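Local coordinates for protein polysaccharide deacetylase (Ammonifex degensii, PDB 4WCJ) that probably removes N-acetyl groups from poly-beta-1,6-N-acetyl-D-glucosamine, as a zinc-binding family 4 carbohydrate esterase built on a beta-alpha barrel, at residues L62-Q67 / D251-V256; I86-K91 / V234-D239; V93-D98 / P110-R115. All blocks are in the same frame, centred on the assembly; numbering follows the deposited sequence.

Interaction 1: L62-Q67 / D251-V256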
# COMPACT_ATOMS: atom_id res chain seq x y z
N LEU A 62 11.87 6.62 8.76
CA LEU A 62 12.04 5.23 9.13
C LEU A 62 12.95 5.13 10.35
O LEU A 62 12.64 4.41 11.30
CB LEU A 62 12.62 4.43 7.97
CG LEU A 62 11.79 4.45 6.69
CD1 LEU A 62 12.44 3.58 5.61
CD2 LEU A 62 10.37 4.00 6.97
N ASP A 63 14.05 5.87 10.32
CA ASP A 63 14.99 5.87 11.43
C ASP A 63 14.33 6.35 12.71
O ASP A 63 14.53 5.74 13.77
CB ASP A 63 16.21 6.74 11.10
CG ASP A 63 17.10 6.11 10.04
OD1 ASP A 63 16.96 4.89 9.80
OD2 ASP A 63 17.93 6.82 9.45
N TYR A 64 13.54 7.41 12.64
CA TYR A 64 12.88 7.93 13.83
C TYR A 64 11.96 6.89 14.44
O TYR A 64 11.99 6.66 15.65
CB TYR A 64 12.10 9.21 13.53
CG TYR A 64 11.38 9.73 14.76
CD1 TYR A 64 12.08 10.37 15.77
CD2 TYR A 64 10.01 9.58 14.91
CE1 TYR A 64 11.44 10.84 16.90
CE2 TYR A 64 9.35 10.05 16.03
CZ TYR A 64 10.08 10.68 17.03
OH TYR A 64 9.44 11.15 18.15
N LEU A 65 11.14 6.26 13.61
CA LEU A 65 10.19 5.25 14.08
C LEU A 65 10.92 4.13 14.81
O LEU A 65 10.53 3.75 15.91
CB LEU A 65 9.39 4.69 12.90
CG LEU A 65 8.22 5.55 12.39
CD1 LEU A 65 7.62 4.94 11.14
CD2 LEU A 65 7.17 5.71 13.47
N ARG A 66 11.98 3.62 14.20
CA ARG A 66 12.79 2.58 14.80
C ARG A 66 13.45 3.06 16.09
O ARG A 66 13.44 2.35 17.10
CB ARG A 66 13.84 2.10 13.79
CG ARG A 66 14.81 1.06 14.32
CD ARG A 66 15.32 0.18 13.19
NE ARG A 66 14.33 -0.81 12.78
CZ ARG A 66 14.44 -1.56 11.69
NH1 ARG A 66 15.49 -1.42 10.89
NH2 ARG A 66 13.50 -2.45 11.39
N GLN A 67 14.00 4.27 16.04
CA GLN A 67 14.67 4.87 17.19
C GLN A 67 13.77 4.92 18.43
O GLN A 67 14.23 4.63 19.53
CB GLN A 67 15.14 6.29 16.83
CG GLN A 67 15.90 7.00 17.94
CD GLN A 67 16.23 8.44 17.59
OE1 GLN A 67 15.78 8.97 16.57
NE2 GLN A 67 17.04 9.09 18.43
N ASP A 251 1.91 17.16 6.75
CA ASP A 251 0.94 17.43 7.81
C ASP A 251 0.56 16.21 8.64
O ASP A 251 0.21 16.34 9.81
CB ASP A 251 -0.33 18.05 7.21
CG ASP A 251 -0.17 19.52 6.90
OD1 ASP A 251 0.65 20.18 7.57
OD2 ASP A 251 -0.87 20.01 5.99
N SER A 252 0.63 15.02 8.04
CA SER A 252 0.22 13.81 8.74
C SER A 252 1.37 13.17 9.50
O SER A 252 1.15 12.47 10.49
CB SER A 252 -0.36 12.79 7.76
OG SER A 252 0.62 12.33 6.86
N TRP A 253 2.60 13.42 9.05
CA TRP A 253 3.76 12.83 9.72
C TRP A 253 3.89 13.20 11.20
O TRP A 253 4.16 12.32 12.01
CB TRP A 253 5.06 13.20 8.99
CG TRP A 253 6.26 12.85 9.82
CD1 TRP A 253 7.13 13.71 10.42
CD2 TRP A 253 6.69 11.53 10.17
NE1 TRP A 253 8.09 13.02 11.12
CE2 TRP A 253 7.84 11.67 10.98
CE3 TRP A 253 6.23 10.24 9.88
CZ2 TRP A 253 8.53 10.58 11.49
CZ3 TRP A 253 6.91 9.16 10.39
CH2 TRP A 253 8.05 9.33 11.18
N PRO A 254 3.71 14.49 11.57
CA PRO A 254 3.77 14.81 13.00
C PRO A 254 2.85 13.95 13.86
O PRO A 254 3.21 13.59 14.98
CB PRO A 254 3.32 16.28 13.05
CG PRO A 254 3.77 16.83 11.74
CD PRO A 254 3.58 15.71 10.75
N GLN A 255 1.69 13.59 13.33
CA GLN A 255 0.71 12.78 14.05
C GLN A 255 1.19 11.36 14.25
O GLN A 255 0.96 10.76 15.30
CB GLN A 255 -0.63 12.78 13.32
CG GLN A 255 -1.11 14.17 12.94
CD GLN A 255 -1.26 15.07 14.15
OE1 GLN A 255 -1.48 14.60 15.27
NE2 GLN A 255 -1.14 16.38 13.92
N VAL A 256 1.83 10.81 13.22
CA VAL A 256 2.37 9.46 13.30
C VAL A 256 3.54 9.46 14.28
O VAL A 256 3.64 8.58 15.14
CB VAL A 256 2.82 8.95 11.92
CG1 VAL A 256 3.60 7.63 12.06
CG2 VAL A 256 1.61 8.77 11.01

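Interaction 2: I86-K91 / V234-D239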
# COMPACT_ATOMS: atom_id res chain seq x y z
N ILE A 86 -2.54 -14.56 14.73
CA ILE A 86 -1.40 -14.50 15.63
C ILE A 86 -1.75 -13.41 16.59
O ILE A 86 -2.72 -12.68 16.37
CB ILE A 86 -0.06 -14.18 14.93
CG1 ILE A 86 -0.08 -12.75 14.40
CG2 ILE A 86 0.25 -15.23 13.87
CD1 ILE A 86 1.23 -12.28 13.81
N HIS A 87 -0.98 -13.26 17.66
CA HIS A 87 -1.43 -12.41 18.73
C HIS A 87 -0.48 -11.30 19.15
O HIS A 87 0.46 -11.53 19.90
CB HIS A 87 -1.79 -13.27 19.94
CG HIS A 87 -3.10 -13.98 19.79
ND1 HIS A 87 -3.19 -15.32 19.45
CD2 HIS A 87 -4.37 -13.54 19.92
CE1 HIS A 87 -4.46 -15.66 19.38
NE2 HIS A 87 -5.20 -14.60 19.66
N LEU A 88 -0.75 -10.11 18.61
CA LEU A 88 -0.37 -8.85 19.24
C LEU A 88 1.15 -8.81 19.48
O LEU A 88 1.87 -9.45 18.72
CB LEU A 88 -1.22 -8.68 20.51
CG LEU A 88 -2.71 -8.41 20.24
CD1 LEU A 88 -3.51 -9.70 20.05
CD2 LEU A 88 -3.33 -7.55 21.34
N PRO A 89 1.68 -7.98 20.42
CA PRO A 89 1.26 -6.79 21.16
C PRO A 89 2.05 -5.53 20.76
O PRO A 89 2.84 -5.57 19.82
CB PRO A 89 1.55 -7.17 22.61
CG PRO A 89 2.65 -8.24 22.53
CD PRO A 89 2.86 -8.58 21.06
N GLY A 90 1.81 -4.43 21.47
CA GLY A 90 2.56 -3.20 21.28
C GLY A 90 2.25 -2.36 20.04
O GLY A 90 1.16 -2.43 19.48
N LYS A 91 3.25 -1.59 19.63
CA LYS A 91 3.14 -0.59 18.56
C LYS A 91 3.69 -1.09 17.22
O LYS A 91 4.90 -1.21 17.06
CB LYS A 91 3.88 0.67 18.99
CG LYS A 91 3.35 1.95 18.43
CD LYS A 91 2.49 2.69 19.44
CE LYS A 91 3.32 3.59 20.33
NZ LYS A 91 2.48 4.55 21.10
N VAL A 234 -5.62 3.74 13.86
CA VAL A 234 -4.84 2.64 14.43
C VAL A 234 -5.62 1.36 14.23
O VAL A 234 -6.73 1.21 14.75
CB VAL A 234 -4.52 2.82 15.93
CG1 VAL A 234 -3.83 1.57 16.48
CG2 VAL A 234 -3.66 4.05 16.16
N ASN A 235 -5.04 0.42 13.48
CA ASN A 235 -5.70 -0.85 13.21
C ASN A 235 -5.47 -1.83 14.35
O ASN A 235 -4.37 -1.91 14.90
CB ASN A 235 -5.22 -1.44 11.88
CG ASN A 235 -5.55 -0.54 10.70
OD1 ASN A 235 -6.69 -0.50 10.23
ND2 ASN A 235 -4.55 0.20 10.22
N ARG A 236 -6.52 -2.57 14.71
CA ARG A 236 -6.50 -3.48 15.86
C ARG A 236 -6.90 -4.89 15.43
O ARG A 236 -7.54 -5.07 14.40
CB ARG A 236 -7.44 -2.96 16.95
CG ARG A 236 -7.02 -1.63 17.57
CD ARG A 236 -5.84 -1.79 18.51
NE ARG A 236 -6.15 -2.69 19.63
CZ ARG A 236 -5.27 -3.10 20.53
NH1 ARG A 236 -5.65 -3.92 21.50
NH2 ARG A 236 -4.00 -2.70 20.47
N PRO A 237 -6.51 -5.91 16.22
CA PRO A 237 -6.93 -7.28 15.87
C PRO A 237 -8.45 -7.39 15.72
O PRO A 237 -9.19 -6.81 16.52
CB PRO A 237 -6.43 -8.11 17.06
CG PRO A 237 -5.26 -7.34 17.58
CD PRO A 237 -5.61 -5.89 17.39
N GLY A 238 -8.89 -8.09 14.69
CA GLY A 238 -10.31 -8.23 14.41
C GLY A 238 -10.83 -7.20 13.43
O GLY A 238 -12.04 -7.09 13.22
N ASP A 239 -9.92 -6.44 12.83
CA ASP A 239 -10.32 -5.45 11.83
C ASP A 239 -10.31 -6.04 10.42
O ASP A 239 -10.88 -5.46 9.51
CB ASP A 239 -9.40 -4.23 11.87
CG ASP A 239 -9.79 -3.24 12.95
OD1 ASP A 239 -10.87 -3.40 13.56
OD2 ASP A 239 -9.02 -2.28 13.18

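Interaction 3: V93-D98 / P110-R115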
# COMPACT_ATOMS: atom_id res chain seq x y z
N VAL A 93 3.94 -1.13 12.77
CA VAL A 93 3.84 -0.34 11.54
C VAL A 93 4.14 -1.16 10.29
O VAL A 93 5.12 -1.90 10.25
CB VAL A 93 4.79 0.89 11.57
CG1 VAL A 93 4.91 1.52 10.19
CG2 VAL A 93 4.30 1.92 12.56
N LEU A 94 3.29 -1.02 9.28
CA LEU A 94 3.52 -1.57 7.96
C LEU A 94 3.78 -0.45 6.95
O LEU A 94 3.00 0.51 6.86
CB LEU A 94 2.33 -2.41 7.50
CG LEU A 94 2.40 -2.97 6.07
CD1 LEU A 94 3.64 -3.84 5.89
CD2 LEU A 94 1.15 -3.77 5.75
N VAL A 95 4.88 -0.56 6.22
CA VAL A 95 5.19 0.39 5.15
C VAL A 95 4.55 -0.08 3.84
O VAL A 95 4.71 -1.24 3.45
CB VAL A 95 6.72 0.54 4.95
CG1 VAL A 95 7.02 1.46 3.77
CG2 VAL A 95 7.37 1.05 6.22
N THR A 96 3.79 0.81 3.20
CA THR A 96 3.23 0.50 1.88
C THR A 96 3.45 1.64 0.88
O THR A 96 3.55 2.82 1.25
CB THR A 96 1.70 0.19 1.94
OG1 THR A 96 0.95 1.41 2.05
CG2 THR A 96 1.38 -0.74 3.10
N PHE A 97 3.53 1.26 -0.40
CA PHE A 97 3.62 2.20 -1.51
C PHE A 97 2.53 1.92 -2.53
O PHE A 97 2.28 0.75 -2.85
CB PHE A 97 4.98 2.09 -2.21
CG PHE A 97 6.10 2.75 -1.47
CD1 PHE A 97 6.67 2.15 -0.37
CD2 PHE A 97 6.58 3.98 -1.88
CE1 PHE A 97 7.70 2.75 0.31
CE2 PHE A 97 7.61 4.59 -1.21
CZ PHE A 97 8.17 3.99 -0.11
N ASP A 98 1.91 2.98 -3.05
CA ASP A 98 0.90 2.87 -4.12
C ASP A 98 1.41 3.36 -5.47
O ASP A 98 2.01 4.42 -5.54
CB ASP A 98 -0.35 3.67 -3.78
CG ASP A 98 -1.23 2.99 -2.76
OD1 ASP A 98 -0.83 1.93 -2.23
OD2 ASP A 98 -2.32 3.53 -2.48
N PRO A 110 16.64 1.03 -1.76
CA PRO A 110 17.93 0.96 -1.06
C PRO A 110 17.84 1.34 0.42
O PRO A 110 18.50 0.72 1.26
CB PRO A 110 18.80 1.96 -1.82
CG PRO A 110 18.19 2.01 -3.19
CD PRO A 110 16.72 1.90 -2.95
N VAL A 111 17.02 2.35 0.72
CA VAL A 111 16.78 2.77 2.10
C VAL A 111 16.17 1.63 2.90
O VAL A 111 16.64 1.32 4.00
CB VAL A 111 15.82 4.01 2.16
CG1 VAL A 111 15.41 4.29 3.59
CG2 VAL A 111 16.47 5.24 1.54
N LEU A 112 15.15 0.99 2.34
CA LEU A 112 14.45 -0.12 2.98
C LEU A 112 15.34 -1.34 3.14
O LEU A 112 15.29 -2.04 4.15
CB LEU A 112 13.21 -0.50 2.17
CG LEU A 112 12.14 0.59 2.16
CD1 LEU A 112 11.17 0.41 0.99
CD2 LEU A 112 11.40 0.61 3.49
N LYS A 113 16.14 -1.62 2.12
CA LYS A 113 16.99 -2.80 2.12
C LYS A 113 18.09 -2.66 3.16
O LYS A 113 18.38 -3.60 3.91
CB LYS A 113 17.58 -3.03 0.73
CG LYS A 113 18.40 -4.31 0.59
CD LYS A 113 18.61 -4.69 -0.87
CE LYS A 113 19.51 -3.70 -1.59
NZ LYS A 113 19.75 -4.09 -3.01
N LYS A 114 18.69 -1.48 3.23
CA LYS A 114 19.79 -1.22 4.15
C LYS A 114 19.31 -1.26 5.61
O LYS A 114 20.11 -1.37 6.53
CB LYS A 114 20.45 0.13 3.83
CG LYS A 114 21.83 0.33 4.44
CD LYS A 114 22.56 1.54 3.84
CE LYS A 114 21.90 2.87 4.20
NZ LYS A 114 20.72 3.22 3.33
N ARG A 115 17.99 -1.17 5.79
CA ARG A 115 17.38 -1.26 7.11
C ARG A 115 16.59 -2.55 7.31
O ARG A 115 16.05 -2.79 8.39
CB ARG A 115 16.46 -0.06 7.35
CG ARG A 115 17.21 1.23 7.55
CD ARG A 115 16.37 2.45 7.23
NE ARG A 115 17.15 3.67 7.40
CZ ARG A 115 18.04 4.12 6.53
NH1 ARG A 115 18.71 5.23 6.78
NH2 ARG A 115 18.27 3.44 5.40

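Interaction 1: L62-Q67 / D251-V256
Two helices on the outside of the beta-alpha barrel, 55-67 and the C-terminal 253-261, meet where Tyr64 and Leu65 of the first receive the indole of Trp253 from the second. The backbones stand well apart, the closest CA atoms being those of Leu65 and Val256 at 8.9 Å, a gap that side chains fill, the indole of Trp253 covering the most of it. Trp253 suits that place: with CG anti to the backbone N (chi1 168°), its six-membered ring reaches across and presents its outer carbons to the other helix. CH2 of Trp253 lies 4.0 Å from CG of Leu65, which sits at the edge of the indole, near its plane, the two side chains sliding past one another in opposite directions. Next to CH2, Trp253 CZ2 comes within 3.9 Å of Tyr64 CD2, where the two aromatic groups meet at a slant, without forming a regular stack. The Tyr64 side chain also touches Ala257 and Gln261 of the same helix as Trp253. Deeper in, the branched ends of two aliphatic residues make a looser contact, Leu65 CD2 to Val256 CG1 at 4.3 Å; Leu65 goes on to Ala260 and Phe72. The contacts across the interface are all between carbons, with Leu65 and Val256 buried and the aromatic pair partly exposed: an apolar helix-helix seam in the outer layer of a beta-alpha barrel, here between an early helix and the last one.

Interaction 2: I86-K91 / V234-D239
Leu88 gives up the most surface in this contact, its isobutyl group set against the ring of Pro237, with the guanidinium of Arg236 beside it. Pro237 CG is the touching atom on one side, 3.8 Å from both CG and CD1 of Leu88, so the ring corner rests against the branch point and one methyl. The two side chains cross at about a right angle. Leu88 brings its branch there with CG anti to its own carbonyl carbon (chi1 -70°), and its other methyl, CD2, only brushes the charged group obliquely, 4.3 Å from Arg236 NH1. Arg236 is folded back on itself, so that its guanidinium plane has Pro237 CD 3.9 Å above one face, offset toward the rim. Its polar end is held by the carbonyl of Asp35 through NH2. The loop is shaped by a type II beta turn from Arg236 to Asp239: proline fits its second position and Gly238, with positive phi, its third. Asp239 steadies the turn, OD2 accepting the Arg236 N-H in an almost straight bond of 2.9 Å (177°) from above the carboxylate plane, and the same oxygen forms a salt bridge with Lys233. Tyr81 of helix 75-82 touches both Leu88 and Pro237. The polar groups thus find their partners within the turn or in Asp35 and Lys233, and the two surface loops meet by van der Waals contact alone, over a small area.

Interaction 3: V93-D98 / P110-R115
The phenyl ring of Phe97 is met obliquely by Leu112, whose CD1 stands 4.2 Å from the ring atom CE1, while strand neighbours Tyr42 and Phe121 also touch Phe97. The other flat group is the guanidinium of Arg115, with the carbonyl oxygen of Val111 at its edge and in its plane. Arg115 NH2 donates to Val111 O over 3.0 Å (153°). This bond takes up a carbonyl in the last turn of helix 102-114, where the backbone bonds from Arg115 N are weak, and Asp63 OD1 forms a salt bridge with Arg115 NE.

Leu112 is the bridge to the sheet. Its CG stands opposite the carbonyl carbon (chi1 -66°) and the chain then runs on extended (chi2 160°), which carries the two methyls toward strand 91-99: CD1 goes to Phe97, and CD2 to Val95 CG1 at a looser 4.5 Å, both on one side of that strand. A branched leucine serves two such neighbours at once, and the beta-branched Val95 suits a strand. Phe119 and Ile117 add to the cover around Leu112. This is the helix-on-strand face of a beta-alpha-beta unit, closed by strand 119-123. Phe97 lies about 9 Å, side chain to ion, from the bound zinc, and Asp99, a zinc ligand, follows two residues later. Buried hydrocarbon meeting hydrocarbon implies that the hydrophobic effect and dispersion join helix to strand here, while charged Arg115 is kept at the helix end.

Overall arrangement
Interaction 3 is the buried one, joining a central strand to its covering helix; interaction 1 is partly buried between two outer helices, and interaction 2 lies at the surface between loops. Interactions 1 and 3 share a border: Leu62 packs on Val111 and Leu112, and Arg66 NH1 probably bonds to Arg115 O, so helix 55-67 meets helix 253-261 in one place and helix 102-114 in another. Interaction 2 stands apart, connected with interaction 3 through the chain, since 86-91 runs into strand 91-99. None of the three has a hydrogen bond or salt bridge across its segments; aliphatic and phenyl groups serve the core, indole and phenol the helix border, and interaction 2 alone adds a charged group, a folded arginine beside proline.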